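Side-chain contacts in 70 kDa peptidylprolyl isomerase, putative (PDB 2FBN), which is a putative FK506-binding peptidylprolyl isomerase whose C-terminal TPR domain interacts with the C-terminal pentapeptide of Hsp90: residues N85-C90 with L115-N120; V59-A64 with A95-K100. All coordinates share one frame; numbering follows the deposited sequence.

Running from the N terminus, the chain first passes 59-64 on helix 54-66, then 85-90 and 95-100 on the long helix 77-100, and finally 115-120 at the end of helix 104-117. Interaction 2 closes a loop of 30 intervening residues when 95-100 meets 59-64; interaction 1 closes one of 24 when 115-120 returns to 85-90. Because the segments alternate along the chain, the two loops cross. Helix 77-100 is common to both, joined to its predecessor by interaction 2 and to its successor by interaction 1. The centres lie about 14 Å apart, yet Cys90 SG of interaction 1 packs 3.6 Å from Ala64 CB of interaction 2.

Interaction 1 (N85-C90 with L115-N120); sequences NIEISC and LKIDKN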
loop_
_atom_site.group_PDB
_atom_site.type_symbol
_atom_site.label_atom_id
_atom_site.label_comp_id
_atom_site.label_asym_id
_atom_site.label_seq_id
_atom_site.Cartn_x
_atom_site.Cartn_y
_atom_site.Cartn_z
ATOM N N ASN A 85 0.343 5.471 17.377
ATOM C CA ASN A 85 1.767 5.788 17.515
ATOM C C ASN A 85 2.687 4.862 16.703
ATOM O O ASN A 85 3.624 5.325 16.038
ATOM C CB ASN A 85 2.190 5.764 18.992
ATOM C CG ASN A 85 1.469 6.814 19.829
ATOM O OD1 ASN A 85 0.897 7.779 19.306
ATOM N ND2 ASN A 85 1.501 6.630 21.143
ATOM N N ILE A 86 2.406 3.554 16.739
ATOM C CA ILE A 86 3.215 2.598 15.992
ATOM C C ILE A 86 3.016 2.802 14.485
ATOM O O ILE A 86 3.980 2.730 13.727
ATOM C CB ILE A 86 2.915 1.131 16.411
ATOM C CG1 ILE A 86 3.344 0.908 17.871
ATOM C CG2 ILE A 86 3.609 0.118 15.494
ATOM C CD1 ILE A 86 2.617 -0.265 18.529
ATOM N N GLU A 87 1.778 3.065 14.066
ATOM C CA GLU A 87 1.499 3.310 12.640
ATOM C C GLU A 87 2.183 4.576 12.131
ATOM O O GLU A 87 2.761 4.578 11.033
ATOM C CB GLU A 87 0.004 3.365 12.375
ATOM C CG GLU A 87 -0.638 1.982 12.523
ATOM C CD GLU A 87 -2.056 1.878 11.989
ATOM O OE1 GLU A 87 -2.828 2.857 12.090
ATOM O OE2 GLU A 87 -2.397 0.770 11.519
ATOM N N ILE A 88 2.135 5.639 12.928
ATOM C CA ILE A 88 2.861 6.872 12.561
ATOM C C ILE A 88 4.362 6.626 12.415
ATOM O O ILE A 88 4.973 7.018 11.409
ATOM C CB ILE A 88 2.578 8.007 13.576
ATOM C CG1 ILE A 88 1.125 8.494 13.413
ATOM C CG2 ILE A 88 3.628 9.120 13.428
ATOM C CD1 ILE A 88 0.645 9.400 14.530
ATOM N N SER A 89 4.961 5.951 13.396
ATOM C CA SER A 89 6.404 5.681 13.372
ATOM C C SER A 89 6.839 4.799 12.202
ATOM O O SER A 89 7.797 5.118 11.488
ATOM C CB SER A 89 6.859 5.040 14.682
ATOM O OG SER A 89 6.700 5.964 15.738
ATOM N N CYS A 90 6.142 3.685 12.024
ATOM C CA CYS A 90 6.451 2.772 10.935
ATOM C C CYS A 90 6.312 3.460 9.580
ATOM O O CYS A 90 7.173 3.311 8.714
ATOM C CB CYS A 90 5.491 1.590 10.973
ATOM S SG CYS A 90 5.934 0.452 12.296
ATOM N N LEU A 115 -0.050 11.269 7.179
ATOM C CA LEU A 115 -0.874 12.472 7.114
ATOM C C LEU A 115 -2.363 12.196 7.255
ATOM O O LEU A 115 -3.098 13.026 7.805
ATOM C CB LEU A 115 -0.560 13.263 5.845
ATOM C CG LEU A 115 0.825 13.922 5.885
ATOM C CD1 LEU A 115 1.175 14.506 4.519
ATOM C CD2 LEU A 115 0.952 14.969 7.022
ATOM N N LYS A 116 -2.795 11.029 6.786
ATOM C CA LYS A 116 -4.185 10.592 6.981
ATOM C C LYS A 116 -4.491 10.393 8.464
ATOM O O LYS A 116 -5.622 10.621 8.898
ATOM C CB LYS A 116 -4.486 9.320 6.177
ATOM C CG LYS A 116 -4.350 9.508 4.654
ATOM C CD LYS A 116 -4.939 8.340 3.862
ATOM C CE LYS A 116 -4.340 8.249 2.447
ATOM N NZ LYS A 116 -3.043 7.464 2.413
ATOM N N ILE A 117 -3.482 9.985 9.229
ATOM C CA ILE A 117 -3.614 9.678 10.662
ATOM C C ILE A 117 -3.304 10.893 11.555
ATOM O O ILE A 117 -3.882 11.054 12.645
ATOM C CB ILE A 117 -2.676 8.500 11.071
ATOM C CG1 ILE A 117 -3.078 7.214 10.349
ATOM C CG2 ILE A 117 -2.689 8.289 12.583
ATOM C CD1 ILE A 117 -2.035 6.067 10.469
ATOM N N ASP A 118 -2.389 11.739 11.091
ATOM C CA ASP A 118 -1.875 12.850 11.875
ATOM C C ASP A 118 -1.654 14.011 10.910
ATOM O O ASP A 118 -0.550 14.195 10.361
ATOM C CB ASP A 118 -0.575 12.439 12.590
ATOM C CG ASP A 118 0.012 13.549 13.465
ATOM O OD1 ASP A 118 -0.728 14.486 13.857
ATOM O OD2 ASP A 118 1.228 13.478 13.757
ATOM N N LYS A 119 -2.729 14.767 10.684
ATOM C CA LYS A 119 -2.730 15.859 9.709
ATOM C C LYS A 119 -1.659 16.889 10.032
ATOM O O LYS A 119 -1.497 17.282 11.181
ATOM C CB LYS A 119 -4.105 16.537 9.622
ATOM C CG LYS A 119 -4.130 17.713 8.644
ATOM C CD LYS A 119 -5.460 17.864 7.934
ATOM C CE LYS A 119 -5.260 18.477 6.545
ATOM N NZ LYS A 119 -6.432 18.223 5.648
ATOM N N ASN A 120 -0.920 17.304 9.011
ATOM C CA ASN A 120 0.130 18.305 9.176
ATOM C C ASN A 120 1.309 17.855 10.050
ATOM O O ASN A 120 2.058 18.696 10.557
ATOM C CB ASN A 120 -0.452 19.642 9.679
ATOM C CG ASN A 120 -1.464 20.245 8.717
ATOM O OD1 ASN A 120 -1.577 19.825 7.558
ATOM N ND2 ASN A 120 -2.218 21.232 9.199
#
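Ile88 and Ile117 mark the closest backbone approach, with their CA atoms 7.3 Å apart where the end of helix 104-117 comes back alongside the middle of helix 77-100. The two branches of Ile117 go to different neighbours. Its CG2 methyl sits 3.9 Å from Ile88 CG1 and almost as near to Ile88 CD1, the two isoleucines meeting at a slant. The other branch carries CD1 to Glu87, 3.9 Å from Glu87 CB and 3.7 Å from Glu87 OE1. The methyl thus touches both the root and the carboxylate of the extended glutamate, the two side chains running crosswise. Glu87 also touches Leu65 of helix 54-66 and Phe68 in the loop after it.

This is the helix-to-helix packing of a tetratricopeptide repeat fold, where consecutive helices form an antiparallel hairpin; here two beta-branched isoleucines meet the aliphatic parts of Glu87 and Asp118. No hydrogen bond joins 85-90 to 115-120, and all four touching residues remain partly exposed. Asp118, in the loop, has extended backbone angles, and its CB points toward 85-90. Ile88 CD1 rests 3.8 Å from Asp118 CB, with OD2 of the same aspartate slightly farther from that methyl at 4.2 Å. Asp118 has CG opposite its backbone N (chi1 -179°), which carries the carboxylate past the isoleucine methyl; there OD2 accepts a hydrogen bond from Asn121 ND2, just beyond the segment.

Interaction 2 (V59-A64 with A95-K100); sequences VKYKEA and ATCYNK
Tyr61 and Cys97 face each other across helices 54-66 and 77-100, with CA atoms 9.9 Å apart, a spacing that only side chains span. The first kind of contact is sulfur-aromatic. Cys97 SG comes to the rim of the Tyr61 ring, 4.0 Å from CE2, and lies 85° off the ring normal, so it is practically in the ring plane and over neither face. Phe49 of helix 31-50 touches both residues, and the Tyr61 hydroxyl is hydrogen-bonded to Asn46 OD1 on that same helix. Three helices of the N-terminal part of this TPR domain thus converge on one buried spot.

The second kind is polar. Lys62, its chain extended beyond CG, crosses the end of Tyr98 at about a right angle and gives a weak hydrogen bond from NZ to Tyr98 OH, 2.9 Å. Lys62 CE, at the edge of the Tyr98 ring and near its plane, is also 2.9 Å from OH, unusually short for carbon to oxygen, so the detail of this lysine end is doubtful. The Tyr98 ring meets His110 with planes about 25° apart, and Lys62 packs on Lys106 of the second subunit.

Chemically, the contact pairs a buried sulfur at a ring edge with a lysine-tyrosine bond whose poor geometry suggests it adds little directional strength.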
loop_
_atom_site.group_PDB
_atom_site.type_symbol
_atom_site.label_atom_id
_atom_site.label_comp_id
_atom_site.label_asym_id
_atom_site.label_seq_id
_atom_site.Cartn_x
_atom_site.Cartn_y
_atom_site.Cartn_z
ATOM N N VAL A 59 11.569 -4.294 5.585
ATOM C CA VAL A 59 10.858 -5.543 5.879
ATOM C C VAL A 59 10.226 -5.508 7.277
ATOM O O VAL A 59 9.026 -5.802 7.432
ATOM C CB VAL A 59 11.792 -6.766 5.682
ATOM C CG1 VAL A 59 11.113 -8.038 6.153
ATOM C CG2 VAL A 59 12.235 -6.876 4.187
ATOM N N LYS A 60 11.002 -5.090 8.278
ATOM C CA LYS A 60 10.516 -5.066 9.673
ATOM C C LYS A 60 9.372 -4.079 9.867
ATOM O O LYS A 60 8.350 -4.417 10.483
ATOM C CB LYS A 60 11.638 -4.779 10.672
ATOM C CG LYS A 60 12.721 -5.863 10.697
ATOM C CD LYS A 60 12.199 -7.172 11.285
ATOM C CE LYS A 60 13.334 -8.179 11.391
ATOM N NZ LYS A 60 12.852 -9.489 11.876
ATOM N N TYR A 61 9.533 -2.866 9.338
ATOM C CA TYR A 61 8.442 -1.890 9.459
ATOM C C TYR A 61 7.153 -2.406 8.824
ATOM O O TYR A 61 6.078 -2.224 9.376
ATOM C CB TYR A 61 8.816 -0.543 8.867
ATOM C CG TYR A 61 9.955 0.150 9.584
ATOM C CD1 TYR A 61 9.966 0.280 10.983
ATOM C CD2 TYR A 61 10.995 0.719 8.853
ATOM C CE1 TYR A 61 11.025 0.950 11.635
ATOM C CE2 TYR A 61 12.049 1.374 9.478
ATOM C CZ TYR A 61 12.061 1.495 10.870
ATOM O OH TYR A 61 13.130 2.151 11.468
ATOM N N LYS A 62 7.276 -3.050 7.669
ATOM C CA LYS A 62 6.094 -3.622 7.010
ATOM C C LYS A 62 5.461 -4.751 7.833
ATOM O O LYS A 62 4.237 -4.829 7.973
ATOM C CB LYS A 62 6.443 -4.084 5.606
ATOM C CG LYS A 62 6.603 -2.907 4.662
ATOM C CD LYS A 62 6.762 -3.337 3.233
ATOM C CE LYS A 62 6.400 -2.151 2.349
ATOM N NZ LYS A 62 6.320 -2.522 0.915
ATOM N N GLU A 63 6.297 -5.642 8.359
ATOM C CA GLU A 63 5.812 -6.680 9.283
ATOM C C GLU A 63 5.061 -6.091 10.492
ATOM O O GLU A 63 4.001 -6.592 10.884
ATOM C CB GLU A 63 6.990 -7.527 9.764
ATOM C CG GLU A 63 7.538 -8.469 8.699
ATOM C CD GLU A 63 8.761 -9.267 9.171
ATOM O OE1 GLU A 63 9.254 -9.018 10.292
ATOM O OE2 GLU A 63 9.212 -10.147 8.401
ATOM N N ALA A 64 5.617 -5.040 11.100
ATOM C CA ALA A 64 4.945 -4.340 12.199
ATOM C C ALA A 64 3.523 -3.909 11.799
ATOM O O ALA A 64 2.542 -4.178 12.509
ATOM C CB ALA A 64 5.770 -3.109 12.658
ATOM N N ALA A 95 8.868 5.957 4.947
ATOM C CA ALA A 95 9.033 7.056 3.987
ATOM C C ALA A 95 10.517 7.443 3.890
ATOM O O ALA A 95 11.061 7.575 2.787
ATOM C CB ALA A 95 8.183 8.234 4.376
ATOM N N THR A 96 11.171 7.591 5.042
ATOM C CA THR A 96 12.632 7.810 5.068
ATOM C C THR A 96 13.404 6.729 4.298
ATOM O O THR A 96 14.241 7.038 3.438
ATOM C CB THR A 96 13.161 7.910 6.510
ATOM O OG1 THR A 96 12.393 8.890 7.228
ATOM C CG2 THR A 96 14.641 8.287 6.514
ATOM N N CYS A 97 13.104 5.458 4.582
ATOM C CA CYS A 97 13.785 4.351 3.935
ATOM C C CYS A 97 13.645 4.442 2.428
ATOM O O CYS A 97 14.598 4.320 1.680
ATOM C CB CYS A 97 13.234 3.004 4.429
ATOM S SG CYS A 97 13.756 2.631 6.130
ATOM N N TYR A 98 12.425 4.684 1.979
ATOM C CA TYR A 98 12.182 4.719 0.552
ATOM C C TYR A 98 12.807 5.950 -0.129
ATOM O O TYR A 98 13.287 5.848 -1.255
ATOM C CB TYR A 98 10.689 4.613 0.308
ATOM C CG TYR A 98 10.139 3.214 0.524
ATOM C CD1 TYR A 98 10.715 2.105 -0.109
ATOM C CD2 TYR A 98 9.018 3.014 1.333
ATOM C CE1 TYR A 98 10.169 0.807 0.056
ATOM C CE2 TYR A 98 8.472 1.731 1.497
ATOM C CZ TYR A 98 9.058 0.646 0.867
ATOM O OH TYR A 98 8.504 -0.617 1.030
ATOM N N ASN A 99 12.807 7.101 0.546
ATOM C CA ASN A 99 13.584 8.259 0.034
ATOM C C ASN A 99 15.073 7.946 -0.105
ATOM O O ASN A 99 15.693 8.256 -1.128
ATOM C CB ASN A 99 13.348 9.498 0.882
ATOM C CG ASN A 99 12.041 10.209 0.518
ATOM O OD1 ASN A 99 11.534 10.061 -0.607
ATOM N ND2 ASN A 99 11.530 11.020 1.440
ATOM N N LYS A 100 15.625 7.292 0.904
ATOM C CA LYS A 100 17.015 6.832 0.858
ATOM C C LYS A 100 17.269 5.890 -0.322
ATOM O O LYS A 100 18.263 6.041 -1.046
ATOM C CB LYS A 100 17.391 6.157 2.171
ATOM C CG LYS A 100 17.668 7.139 3.293
ATOM C CD LYS A 100 17.823 6.462 4.662
ATOM C CE LYS A 100 18.482 7.429 5.653
ATOM N NZ LYS A 100 19.947 7.648 5.319
#